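Local coordinates for hypothetical protein (Prochlorococcus marinus, PDB 2HX5), which probably hydrolyses 1,4-dihydroxy-2-naphthoyl-CoA to 1,4-dihydroxy-2-naphthoate and CoA, a step in the biosynthesis of phylloquinone (vitamin K1), at residues 23-28 with 78-83; 67-72 with 118-123; 92-97 with 131-136. All blocks are in the same frame, centred on the assembly; numbering follows the deposited sequence. Where two conformers were deposited one is given.

Interaction 1 of 3, residues 23-28 with 78-83; sequences GVMHFH and RPIHTG
Ile80, Val24 and Met25 bury the most surface where two irregular loops meet, and a single backbone bond sets their alignment: Met25 N donates to Ile80 O at 2.8 Å, with an angle of 157° at the hydrogen. Beside it the side chains of Met25 (a selenomethionine) and Ile80 run alongside each other and point the same way, CB of Met25 4.0 Å from CB of Ile80. The Met25 chain leaves with CG opposite the backbone N (chi1 -179°), and its SE reaches CD1 of Ile80, also at 4.0 Å, so the two chains touch at root and end alike. Val24 turns to Pro79 and His81. Its CG1 meets CB of Pro79 at 3.9 Å and approaches the His81 ring obliquely, 3.5 Å from NE2. The same ring presents its edge to the Gly23 carbonyl: Gly23 O lies near the ring plane, 3.3 Å from CD2 of His81. Replacing this histidine by an alanine removes the ring, which would probably open a gap beside Val24 CG1 and leave Gly23 O without that edge. Val24 also lies close to Asp20, the predicted active-site residue, which is hydrogen-bonded to ND1 of His26. Trp33 of helix 29-45 packs on both Met25 and Ile80, while Phe76 of strand 65-76 touches Met25 and Ala113 of strand 111-124 touches Ile80.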
ATOM      1  N   GLY A  23       9.365  -3.041  13.684  1.00 20.93           N
ATOM      2  CA  GLY A  23      10.348  -4.045  13.250  1.00 20.23           C
ATOM      3  C   GLY A  23       9.724  -5.353  12.792  1.00 22.00           C
ATOM      4  O   GLY A  23      10.423  -6.369  12.718  1.00 23.84           O
ATOM      5  N   VAL A  24       8.421  -5.358  12.470  1.00 18.32           N
ATOM      6  CA  VAL A  24       7.653  -6.539  12.106  1.00 17.58           C
ATOM      7  C   VAL A  24       6.604  -6.167  11.040  1.00 17.56           C
ATOM      8  O   VAL A  24       6.384  -4.985  10.780  1.00 16.29           O
ATOM      9  CB  VAL A  24       6.910  -7.145  13.302  1.00 18.38           C
ATOM     10  CG1 VAL A  24       7.913  -7.782  14.301  1.00 21.07           C
ATOM     11  CG2 VAL A  24       6.039  -6.121  13.933  1.00 22.18           C
HETATM   12  N   MSE A  25       5.970  -7.154  10.424  1.00 16.33           N
HETATM   13  CA  MSE A  25       4.977  -6.939   9.376  1.00 15.49           C
HETATM   14  C   MSE A  25       3.898  -5.994   9.871  1.00 16.74           C
HETATM   15  O   MSE A  25       3.407  -6.177  10.996  1.00 18.04           O
HETATM   16  CB  MSE A  25       4.356  -8.265   8.978  1.00 16.72           C
HETATM   17  CG  MSE A  25       3.337  -8.170   7.876  1.00 18.20           C
HETATM   18 SE   MSE A  25       2.120  -9.725   7.886  0.75 20.30          SE
HETATM   19  CE  MSE A  25       1.177  -9.400   9.567  1.00 21.67           C
ATOM     20  N   HIS A  26       3.520  -5.011   9.060  1.00 13.67           N
ATOM     21  CA  HIS A  26       2.392  -4.195   9.388  1.00 15.27           C
ATOM     22  C   HIS A  26       1.103  -4.968   9.099  1.00 14.76           C
ATOM     23  O   HIS A  26       0.931  -5.610   8.074  1.00 15.27           O
ATOM     24  CB  HIS A  26       2.433  -2.927   8.598  1.00 16.47           C
ATOM     25  CG  HIS A  26       1.472  -1.908   9.094  1.00 17.86           C
ATOM     26  ND1 HIS A  26       1.537  -1.360  10.346  1.00 19.19           N
ATOM     27  CD2 HIS A  26       0.363  -1.399   8.520  1.00 17.65           C
ATOM     28  CE1 HIS A  26       0.504  -0.529  10.508  1.00 17.42           C
ATOM     29  NE2 HIS A  26      -0.224  -0.547   9.426  1.00 19.10           N
ATOM     30  N   PHE A  27       0.177  -4.949  10.058  1.00 14.76           N
ATOM     31  CA  PHE A  27      -0.893  -5.947  10.120  1.00 14.22           C
ATOM     32  C   PHE A  27      -1.680  -6.135   8.847  1.00 14.89           C
ATOM     33  O   PHE A  27      -1.941  -7.261   8.446  1.00 15.51           O
ATOM     34  CB  PHE A  27      -1.869  -5.690  11.330  1.00 13.80           C
ATOM     35  CG  PHE A  27      -2.831  -4.566  11.130  1.00 13.79           C
ATOM     36  CD1 PHE A  27      -2.447  -3.242  10.972  1.00 14.74           C
ATOM     37  CD2 PHE A  27      -4.167  -4.858  11.016  1.00 13.53           C
ATOM     38  CE1 PHE A  27      -3.377  -2.260  10.736  1.00 15.53           C
ATOM     39  CE2 PHE A  27      -5.086  -3.870  10.800  1.00 14.60           C
ATOM     40  CZ  PHE A  27      -4.708  -2.581  10.650  1.00 16.05           C
ATOM     41  N   HIS A  28      -2.072  -5.044   8.192  1.00 14.66           N
ATOM     42  CA  HIS A  28      -2.990  -5.190   7.070  1.00 15.54           C
ATOM     43  C   HIS A  28      -2.349  -5.801   5.836  1.00 16.36           C
ATOM     44  O   HIS A  28      -3.071  -6.245   4.946  1.00 15.81           O
ATOM     45  CB  HIS A  28      -3.720  -3.870   6.732  1.00 18.27           C
ATOM     46  CG  HIS A  28      -2.837  -2.732   6.378  1.00 20.65           C
ATOM     47  ND1 HIS A  28      -2.180  -2.679   5.171  1.00 25.54           N
ATOM     48  CD2 HIS A  28      -2.611  -1.548   6.989  1.00 19.53           C
ATOM     49  CE1 HIS A  28      -1.507  -1.543   5.098  1.00 25.06           C
ATOM     50  NE2 HIS A  28      -1.785  -0.826   6.166  1.00 24.87           N
ATOM     51  N   ARG A  78       2.147 -15.003  15.902  1.00 17.21           N
ATOM     52  CA  ARG A  78       3.609 -14.803  16.106  1.00 18.64           C
ATOM     53  C   ARG A  78       4.114 -13.715  15.204  1.00 20.26           C
ATOM     54  O   ARG A  78       3.621 -13.565  14.105  1.00 20.13           O
ATOM     55  CB  ARG A  78       4.341 -16.105  15.781  1.00 19.04           C
ATOM     56  CG  ARG A  78       3.971 -17.239  16.707  1.00 23.08           C
ATOM     57  CD  ARG A  78       4.482 -18.572  16.267  1.00 33.29           C
ATOM     58  NE  ARG A  78       4.980 -19.298  17.422  1.00 55.23           N
ATOM     59  CZ  ARG A  78       6.259 -19.342  17.793  1.00 58.10           C
ATOM     60  NH1 ARG A  78       7.210 -18.728  17.078  1.00 64.53           N
ATOM     61  NH2 ARG A  78       6.597 -20.028  18.882  1.00 66.82           N
ATOM     62  N   PRO A  79       5.112 -12.952  15.660  1.00 19.71           N
ATOM     63  CA  PRO A  79       5.635 -11.877  14.815  1.00 22.69           C
ATOM     64  C   PRO A  79       6.242 -12.391  13.506  1.00 19.49           C
ATOM     65  O   PRO A  79       6.864 -13.468  13.453  1.00 20.24           O
ATOM     66  CB  PRO A  79       6.714 -11.218  15.673  1.00 25.03           C
ATOM     67  CG  PRO A  79       6.961 -12.135  16.764  1.00 22.99           C
ATOM     68  CD  PRO A  79       5.788 -13.026  16.957  1.00 20.10           C
ATOM     69  N   ILE A  80       6.075 -11.581  12.458  1.00 18.99           N
ATOM     70  CA  ILE A  80       6.525 -11.913  11.128  1.00 18.87           C
ATOM     71  C   ILE A  80       7.503 -10.847  10.721  1.00 19.26           C
ATOM     72  O   ILE A  80       7.226  -9.649  10.917  1.00 19.25           O
ATOM     73  CB  ILE A  80       5.315 -11.954  10.139  1.00 16.18           C
ATOM     74  CG1 ILE A  80       4.414 -13.163  10.473  1.00 17.62           C
ATOM     75  CG2 ILE A  80       5.763 -11.995   8.613  1.00 18.81           C
ATOM     76  CD1 ILE A  80       3.044 -13.167   9.778  1.00 21.12           C
ATOM     77  N   HIS A  81       8.653 -11.266  10.211  1.00 18.33           N
ATOM     78  CA  HIS A  81       9.813 -10.391   9.972  1.00 18.31           C
ATOM     79  C   HIS A  81      10.270 -10.299   8.536  1.00 19.08           C
ATOM     80  O   HIS A  81      10.061 -11.211   7.764  1.00 18.37           O
ATOM     81  CB  HIS A  81      11.008 -10.934  10.790  1.00 19.24           C
ATOM     82  CG  HIS A  81      10.862 -10.706  12.247  1.00 20.49           C
ATOM     83  ND1 HIS A  81      10.535 -11.713  13.133  1.00 27.72           N
ATOM     84  CD2 HIS A  81      10.983  -9.576  12.980  1.00 22.94           C
ATOM     85  CE1 HIS A  81      10.454 -11.205  14.353  1.00 26.63           C
ATOM     86  NE2 HIS A  81      10.689  -9.908  14.284  1.00 29.15           N
ATOM     87  N   THR A  82      10.932  -9.197   8.181  0.50 20.06           N
ATOM     88  CA  THR A  82      11.484  -9.058   6.839  0.50 22.46           C
ATOM     89  C   THR A  82      12.430 -10.238   6.512  0.50 21.15           C
ATOM     90  O   THR A  82      13.314 -10.611   7.305  0.50 20.43           O
ATOM     91  CB  THR A  82      12.114  -7.622   6.563  0.50 25.51           C
ATOM     92  OG1 THR A  82      13.160  -7.716   5.595  0.50 30.51           O
ATOM     93  CG2 THR A  82      12.697  -7.003   7.811  0.50 22.62           C
ATOM     94  N   GLY A  83      12.235 -10.819   5.341  1.00 20.00           N
ATOM     95  CA  GLY A  83      13.021 -11.924   4.884  1.00 22.13           C
ATOM     96  C   GLY A  83      12.484 -13.272   5.322  1.00 20.59           C
ATOM     97  O   GLY A  83      13.031 -14.263   4.858  1.00 22.28           O
TER

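Interaction 2 of 3, residues 67-72 with 118-123; sequences LPIIHC and IRHLAI
With CG1 turned opposite the carbonyl carbon (chi1 -66°), Ile69 lays that methylene over one face of the His120 ring, a CH-pi contact 3.9 Å from CG1 to the ring centroid. The His120 ring lies alongside Ile69 and directs ND1 at the carbonyl of Leu67. The resulting bond, His120 ND1 to Leu67 O, is 2.9 Å long and lies close to the ring plane, although the donor is tilted from the plane of the carbonyl. Edge and face of one imidazole are thus engaged by Leu67 and Ile69, which should hinder its rotation. The other face of the strand pair is shaped by Arg119. Its chain bends at chi3 (-54°) and swings the guanidinium across His71, the two flat groups nearly parallel, with CD2 of His71 over the guanidinium face and 3.8 Å from NH2 of Arg119. Their polar ends look elsewhere: Arg119 NE to Gln101, His71 ND1 to Asp75 of the third subunit. On the way, CD of Arg119 rests 3.9 Å from CD1 of Ile70. The backbones add three bonds, among them Ile70 N to Arg119 O at 2.9 Å and Arg119 N to His71 O at 2.9 Å. Ile70 and His71 both face Arg119, and the register slips by one residue, making a classic beta bulge in this antiparallel pair. On the side of Ile69, Cys72, Ile118 and His120, helix 29-45 packs against the strands, as expected of a hotdog fold; His71 and Cys72 pair with a strand of the third subunit, continuing the sheet across the interface as in hotdog thioesterase dimers.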
ATOM      1  N   LEU A  67     -16.946 -10.510  -7.592  1.00 16.76           N
ATOM      2  CA  LEU A  67     -16.769 -11.382  -6.402  1.00 16.15           C
ATOM      3  C   LEU A  67     -16.371 -10.514  -5.191  1.00 16.85           C
ATOM      4  O   LEU A  67     -15.277 -10.722  -4.574  1.00 16.59           O
ATOM      5  CB  LEU A  67     -15.727 -12.457  -6.678  1.00 16.32           C
ATOM      6  CG  LEU A  67     -15.958 -13.413  -7.831  1.00 18.85           C
ATOM      7  CD1 LEU A  67     -14.779 -14.312  -8.084  1.00 19.22           C
ATOM      8  CD2 LEU A  67     -17.180 -14.295  -7.569  1.00 20.64           C
ATOM      9  N   PRO A  68     -17.194  -9.546  -4.837  1.00 15.21           N
ATOM     10  CA  PRO A  68     -16.826  -8.672  -3.713  1.00 15.94           C
ATOM     11  C   PRO A  68     -16.640  -9.444  -2.399  1.00 15.98           C
ATOM     12  O   PRO A  68     -17.350 -10.391  -2.077  1.00 16.08           O
ATOM     13  CB  PRO A  68     -18.011  -7.737  -3.559  1.00 17.77           C
ATOM     14  CG  PRO A  68     -19.164  -8.472  -4.198  1.00 18.43           C
ATOM     15  CD  PRO A  68     -18.518  -9.168  -5.369  1.00 15.84           C
ATOM     16  N   ILE A  69     -15.662  -8.985  -1.657  1.00 15.58           N
ATOM     17  CA  ILE A  69     -15.424  -9.441  -0.318  1.00 14.15           C
ATOM     18  C   ILE A  69     -16.444  -8.794   0.609  1.00 15.99           C
ATOM     19  O   ILE A  69     -16.508  -7.565   0.728  1.00 16.32           O
ATOM     20  CB  ILE A  69     -13.952  -9.159   0.121  1.00 14.98           C
ATOM     21  CG1 ILE A  69     -13.031 -10.034  -0.758  1.00 17.02           C
ATOM     22  CG2 ILE A  69     -13.722  -9.408   1.591  1.00 15.46           C
ATOM     23  CD1 ILE A  69     -11.548  -9.584  -0.856  1.00 20.33           C
ATOM     24  N   ILE A  70     -17.215  -9.626   1.325  1.00 13.79           N
ATOM     25  CA  ILE A  70     -18.205  -9.129   2.244  1.00 14.45           C
ATOM     26  C   ILE A  70     -17.759  -9.212   3.713  1.00 12.87           C
ATOM     27  O   ILE A  70     -18.361  -8.560   4.566  1.00 13.96           O
ATOM     28  CB  ILE A  70     -19.577  -9.829   2.052  1.00 15.74           C
ATOM     29  CG1 ILE A  70     -19.445 -11.336   2.116  1.00 15.62           C
ATOM     30  CG2 ILE A  70     -20.146  -9.389   0.707  1.00 18.00           C
ATOM     31  CD1 ILE A  70     -20.779 -12.105   2.371  1.00 18.35           C
ATOM     32  N   HIS A  71     -16.760 -10.034   3.994  1.00 14.03           N
ATOM     33  CA  HIS A  71     -16.231 -10.209   5.365  1.00 13.95           C
ATOM     34  C   HIS A  71     -14.822 -10.710   5.262  1.00 13.60           C
ATOM     35  O   HIS A  71     -14.500 -11.538   4.407  1.00 15.41           O
ATOM     36  CB  HIS A  71     -17.079 -11.196   6.177  1.00 15.02           C
ATOM     37  CG  HIS A  71     -16.491 -11.560   7.501  1.00 13.42           C
ATOM     38  ND1 HIS A  71     -16.559 -10.711   8.587  1.00 14.83           N
ATOM     39  CD2 HIS A  71     -15.807 -12.657   7.917  1.00 16.58           C
ATOM     40  CE1 HIS A  71     -15.916 -11.260   9.609  1.00 15.12           C
ATOM     41  NE2 HIS A  71     -15.463 -12.450   9.238  1.00 16.96           N
ATOM     42  N   CYS A  72     -13.959 -10.241   6.135  1.00 13.96           N
ATOM     43  CA  CYS A  72     -12.671 -10.868   6.319  1.00 13.27           C
ATOM     44  C   CYS A  72     -12.168 -10.654   7.720  1.00 13.62           C
ATOM     45  O   CYS A  72     -12.674  -9.781   8.460  1.00 13.07           O
ATOM     46  CB  CYS A  72     -11.618 -10.360   5.357  1.00 14.41           C
ATOM     47  SG  CYS A  72     -11.248  -8.556   5.503  1.00 18.05           S
ATOM     48  N   ILE A 118     -11.396 -14.972   4.249  1.00 14.13           N
ATOM     49  CA  ILE A 118     -11.974 -13.998   3.342  1.00 13.33           C
ATOM     50  C   ILE A 118     -13.208 -14.623   2.737  1.00 16.76           C
ATOM     51  O   ILE A 118     -13.126 -15.721   2.187  1.00 15.44           O
ATOM     52  CB  ILE A 118     -10.998 -13.581   2.241  1.00 15.92           C
ATOM     53  CG1 ILE A 118      -9.767 -12.902   2.822  1.00 17.81           C
ATOM     54  CG2 ILE A 118     -11.688 -12.580   1.267  1.00 17.37           C
ATOM     55  CD1 ILE A 118      -8.752 -12.381   1.774  1.00 17.38           C
ATOM     56  N   ARG A 119     -14.360 -13.957   2.844  1.00 14.20           N
ATOM     57  CA  ARG A 119     -15.632 -14.411   2.272  1.00 13.55           C
ATOM     58  C   ARG A 119     -16.101 -13.524   1.162  1.00 14.41           C
ATOM     59  O   ARG A 119     -16.138 -12.317   1.306  1.00 15.35           O
ATOM     60  CB  ARG A 119     -16.683 -14.455   3.390  1.00 15.31           C
ATOM     61  CG  ARG A 119     -18.002 -15.065   2.986  1.00 15.90           C
ATOM     62  CD  ARG A 119     -19.025 -15.077   4.167  1.00 17.52           C
ATOM     63  NE  ARG A 119     -18.448 -15.724   5.331  1.00 18.27           N
ATOM     64  CZ  ARG A 119     -18.467 -15.243   6.595  1.00 20.55           C
ATOM     65  NH1 ARG A 119     -19.155 -14.144   6.952  1.00 19.63           N
ATOM     66  NH2 ARG A 119     -17.791 -15.869   7.539  1.00 24.62           N
ATOM     67  N   HIS A 120     -16.470 -14.165   0.034  1.00 14.48           N
ATOM     68  CA  HIS A 120     -16.910 -13.504  -1.172  1.00 13.53           C
ATOM     69  C   HIS A 120     -18.342 -13.817  -1.513  1.00 12.99           C
ATOM     70  O   HIS A 120     -18.792 -14.949  -1.272  1.00 14.70           O
ATOM     71  CB  HIS A 120     -16.082 -14.010  -2.369  1.00 15.03           C
ATOM     72  CG  HIS A 120     -14.599 -13.758  -2.295  1.00 14.31           C
ATOM     73  ND1 HIS A 120     -13.963 -12.785  -3.052  1.00 15.61           N
ATOM     74  CD2 HIS A 120     -13.627 -14.409  -1.597  1.00 15.55           C
ATOM     75  CE1 HIS A 120     -12.656 -12.832  -2.760  1.00 15.57           C
ATOM     76  NE2 HIS A 120     -12.428 -13.829  -1.925  1.00 17.60           N
ATOM     77  N   LEU A 121     -19.018 -12.868  -2.142  1.00 15.49           N
ATOM     78  CA  LEU A 121     -20.340 -13.083  -2.692  1.00 15.87           C
ATOM     79  C   LEU A 121     -20.223 -12.870  -4.199  1.00 15.27           C
ATOM     80  O   LEU A 121     -19.592 -11.878  -4.635  1.00 19.65           O
ATOM     81  CB  LEU A 121     -21.295 -12.046  -2.081  1.00 19.35           C
ATOM     82  CG  LEU A 121     -22.789 -12.049  -2.265  1.00 27.40           C
ATOM     83  CD1 LEU A 121     -23.386 -13.425  -1.958  1.00 26.91           C
ATOM     84  CD2 LEU A 121     -23.349 -10.975  -1.305  1.00 24.45           C
ATOM     85  N   ALA A 122     -20.894 -13.724  -4.970  1.00 14.85           N
ATOM     86  CA  ALA A 122     -20.995 -13.496  -6.416  1.00 15.62           C
ATOM     87  C   ALA A 122     -22.188 -12.582  -6.710  1.00 16.73           C
ATOM     88  O   ALA A 122     -23.311 -12.887  -6.289  1.00 16.46           O
ATOM     89  CB  ALA A 122     -21.101 -14.818  -7.208  1.00 16.48           C
ATOM     90  N   ILE A 123     -21.940 -11.473  -7.411  1.00 16.15           N
ATOM     91  CA  ILE A 123     -22.994 -10.582  -7.881  1.00 16.31           C
ATOM     92  C   ILE A 123     -22.784 -10.267  -9.337  1.00 14.47           C
ATOM     93  O   ILE A 123     -21.667 -10.285  -9.858  1.00 15.65           O
ATOM     94  CB  ILE A 123     -23.079  -9.274  -7.068  1.00 17.82           C
ATOM     95  CG1 ILE A 123     -21.820  -8.423  -7.257  1.00 18.13           C
ATOM     96  CG2 ILE A 123     -23.345  -9.618  -5.597  1.00 17.48           C
ATOM     97  CD1 ILE A 123     -21.826  -7.092  -6.458  1.00 19.67           C
TER

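Interaction 3 of 3, residues 92-97 with 131-136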
ATOM      1  N   PRO A  92     -10.208 -23.501   0.544  1.00 16.87           N
ATOM      2  CA  PRO A  92     -11.461 -22.915   0.086  1.00 18.10           C
ATOM      3  C   PRO A  92     -12.696 -23.724   0.506  1.00 18.50           C
ATOM      4  O   PRO A  92     -12.588 -24.935   0.707  1.00 19.38           O
ATOM      5  CB  PRO A  92     -11.294 -22.859  -1.453  1.00 20.10           C
ATOM      6  CG  PRO A  92      -9.937 -23.432  -1.784  1.00 22.02           C
ATOM      7  CD  PRO A  92      -9.469 -24.161  -0.567  1.00 16.04           C
ATOM      8  N   GLU A  93     -13.836 -23.052   0.644  1.00 18.04           N
ATOM      9  CA  GLU A  93     -15.095 -23.706   0.995  1.00 19.99           C
ATOM     10  C   GLU A  93     -16.197 -23.023   0.237  1.00 20.02           C
ATOM     11  O   GLU A  93     -16.379 -21.815   0.359  1.00 17.80           O
ATOM     12  CB  GLU A  93     -15.383 -23.591   2.487  1.00 18.84           C
ATOM     13  CG  GLU A  93     -16.639 -24.302   2.948  1.00 27.10           C
ATOM     14  CD  GLU A  93     -16.947 -24.153   4.478  1.00 33.19           C
ATOM     15  OE1 GLU A  93     -16.057 -23.755   5.259  1.00 57.97           O
ATOM     16  OE2 GLU A  93     -18.090 -24.466   4.901  1.00 53.89           O
ATOM     17  N   ARG A  94     -16.926 -23.793  -0.575  0.50 19.31           N
ATOM     18  CA  ARG A  94     -18.176 -23.309  -1.144  0.50 19.11           C
ATOM     19  C   ARG A  94     -19.130 -23.190   0.021  0.50 16.45           C
ATOM     20  O   ARG A  94     -19.223 -24.104   0.852  0.50 18.67           O
ATOM     21  CB  ARG A  94     -18.712 -24.263  -2.192  0.50 20.00           C
ATOM     22  CG  ARG A  94     -19.894 -23.758  -2.974  0.50 21.20           C
ATOM     23  CD  ARG A  94     -20.466 -24.858  -3.897  0.50 21.57           C
ATOM     24  NE  ARG A  94     -19.690 -25.055  -5.133  0.50 26.84           N
ATOM     25  CZ  ARG A  94     -18.866 -26.080  -5.386  0.50 26.94           C
ATOM     26  NH1 ARG A  94     -18.677 -27.048  -4.489  0.50 27.70           N
ATOM     27  NH2 ARG A  94     -18.225 -26.147  -6.564  0.50 20.12           N
ATOM     28  N   LEU A  95     -19.816 -22.067   0.108  1.00 18.33           N
ATOM     29  CA  LEU A  95     -20.796 -21.848   1.148  1.00 18.17           C
ATOM     30  C   LEU A  95     -22.203 -22.109   0.632  1.00 21.32           C
ATOM     31  O   LEU A  95     -23.008 -22.724   1.295  1.00 21.30           O
ATOM     32  CB  LEU A  95     -20.702 -20.437   1.721  1.00 19.59           C
ATOM     33  CG  LEU A  95     -19.405 -20.075   2.464  1.00 18.25           C
ATOM     34  CD1 LEU A  95     -19.375 -18.608   2.826  1.00 18.66           C
ATOM     35  CD2 LEU A  95     -19.285 -20.939   3.771  1.00 19.02           C
ATOM     36  N   ASN A  96     -22.454 -21.679  -0.583  1.00 19.93           N
ATOM     37  CA  ASN A  96     -23.721 -21.912  -1.259  1.00 22.45           C
ATOM     38  C   ASN A  96     -23.482 -21.650  -2.760  1.00 24.85           C
ATOM     39  O   ASN A  96     -22.338 -21.406  -3.171  1.00 22.68           O
ATOM     40  CB  ASN A  96     -24.786 -21.020  -0.621  1.00 21.28           C
ATOM     41  CG  ASN A  96     -24.500 -19.535  -0.743  1.00 28.27           C
ATOM     42  OD1 ASN A  96     -24.224 -19.017  -1.822  1.00 24.87           O
ATOM     43  ND2 ASN A  96     -24.608 -18.832   0.369  1.00 27.08           N
ATOM     44  N   PRO A  97     -24.523 -21.757  -3.609  1.00 22.26           N
ATOM     45  CA  PRO A  97     -24.278 -21.514  -5.042  1.00 22.29           C
ATOM     46  C   PRO A  97     -23.776 -20.123  -5.422  1.00 22.05           C
ATOM     47  O   PRO A  97     -23.319 -19.930  -6.569  1.00 23.67           O
ATOM     48  CB  PRO A  97     -25.671 -21.796  -5.666  1.00 24.26           C
ATOM     49  CG  PRO A  97     -26.250 -22.791  -4.723  1.00 25.52           C
ATOM     50  CD  PRO A  97     -25.908 -22.234  -3.391  1.00 23.63           C
ATOM     51  N   CYS A 131     -25.794 -13.635  -7.767  1.00 16.89           N
ATOM     52  CA  CYS A 131     -25.879 -14.558  -8.892  1.00 19.45           C
ATOM     53  C   CYS A 131     -25.050 -15.801  -8.639  1.00 18.78           C
ATOM     54  O   CYS A 131     -24.342 -15.879  -7.631  1.00 19.91           O
ATOM     55  CB  CYS A 131     -25.441 -13.874 -10.178  1.00 21.45           C
ATOM     56  SG  CYS A 131     -23.697 -13.438 -10.258  1.00 19.94           S
ATOM     57  N   ALA A 132     -25.090 -16.754  -9.557  1.00 20.19           N
ATOM     58  CA  ALA A 132     -24.268 -17.952  -9.376  1.00 18.75           C
ATOM     59  C   ALA A 132     -22.781 -17.681  -9.529  1.00 17.92           C
ATOM     60  O   ALA A 132     -22.355 -16.790 -10.270  1.00 19.43           O
ATOM     61  CB  ALA A 132     -24.696 -19.022 -10.358  1.00 21.47           C
ATOM     62  N   LEU A 133     -21.968 -18.451  -8.800  1.00 17.63           N
ATOM     63  CA  LEU A 133     -20.514 -18.390  -8.962  1.00 17.45           C
ATOM     64  C   LEU A 133     -20.116 -18.638 -10.434  1.00 16.21           C
ATOM     65  O   LEU A 133     -20.735 -19.467 -11.116  1.00 21.48           O
ATOM     66  CB  LEU A 133     -19.837 -19.428  -8.051  1.00 21.79           C
ATOM     67  CG  LEU A 133     -19.931 -19.146  -6.556  1.00 20.55           C
ATOM     68  CD1 LEU A 133     -19.545 -20.408  -5.797  1.00 20.02           C
ATOM     69  CD2 LEU A 133     -19.084 -17.940  -6.181  1.00 21.49           C
ATOM     70  N   PRO A 134     -19.086 -17.928 -10.931  1.00 18.04           N
ATOM     71  CA  PRO A 134     -18.591 -18.229 -12.274  1.00 21.57           C
ATOM     72  C   PRO A 134     -18.127 -19.667 -12.375  1.00 23.42           C
ATOM     73  O   PRO A 134     -17.604 -20.226 -11.438  1.00 21.43           O
ATOM     74  CB  PRO A 134     -17.382 -17.311 -12.433  1.00 23.93           C
ATOM     75  CG  PRO A 134     -17.548 -16.253 -11.472  1.00 22.61           C
ATOM     76  CD  PRO A 134     -18.274 -16.874 -10.311  1.00 17.96           C
ATOM     77  N   GLU A 135     -18.268 -20.243 -13.561  1.00 20.90           N
ATOM     78  CA  GLU A 135     -17.973 -21.654 -13.745  1.00 21.94           C
ATOM     79  C   GLU A 135     -16.531 -22.000 -13.370  1.00 20.24           C
ATOM     80  O   GLU A 135     -16.321 -23.046 -12.822  1.00 19.63           O
ATOM     81  CB  GLU A 135     -18.243 -22.077 -15.188  1.00 23.83           C
ATOM     82  CG  GLU A 135     -17.282 -21.457 -16.222  1.00 30.91           C
ATOM     83  CD  GLU A 135     -16.056 -22.362 -16.516  1.00 39.48           C
ATOM     84  OE1 GLU A 135     -16.131 -23.578 -16.214  1.00 41.36           O
ATOM     85  OE2 GLU A 135     -15.031 -21.841 -17.026  1.00 39.97           O
ATOM     86  N   GLY A 136     -15.563 -21.149 -13.684  1.00 20.65           N
ATOM     87  CA  GLY A 136     -14.166 -21.440 -13.370  1.00 19.95           C
ATOM     88  C   GLY A 136     -13.921 -21.485 -11.886  1.00 17.73           C
ATOM     89  O   GLY A 136     -13.159 -22.317 -11.395  1.00 18.79           O
TER
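Leu133 directs its side chain at the end of strand 85-96 and the proline that follows, while its own backbone N donates to Pro97 O at 3.0 Å. The bond is nearly straight (166° at the hydrogen), and the donor lies in the carbonyl plane. With CG opposite the carbonyl carbon (chi1 -69°), the leucine curls back beside the same oxygen, CG resting 3.5 Å from Pro97 O. One branch goes further: CD1 of Leu133 comes 4.0 Å from Asn96 O and only grazes CG of Arg94, at 4.4 Å. Arg94 therefore meets the leucine with its aliphatic stem, while in the conformer given its guanidinium forms salt bridges with Asp138 and Glu142. From the neighbouring residue, CA of Ala132 makes a long C-H contact with Pro97 O at 3.6 Å, so the carbonyl takes a strong donor and a weaker one from adjacent residues. No other subunit of the assembly touches either segment. Pro134, directly after Leu133, occupies the N-cap position of helix 135-143. Leu133 packs on Leu141 and Asp138 of that helix, Phe100 of strand 99-108 and Ala122 of strand 111-124.

How the interactions relate
The three contacts illustrate how chemistry follows position within one fold. Interaction 2 joins two sheet strands and buries the largest area, combining ladder bonds with ring and guanidinium packing; interactions 1 and 3 each have one backbone bond, joined in interaction 1 by apolar and ring contacts and in interaction 3 chiefly by a leucine against carbonyl oxygens. Interaction 3 is a surface contact, whereas interaction 1 is partly buried and, like interaction 2, touches the third subunit. Interactions 2 and 3 serve the same sheet and touch, through a probable hydrogen bond from Cys131 N to Ala122 O (3.0 Å). Interaction 1 stands apart, its centre about 33 Å from that of interaction 3.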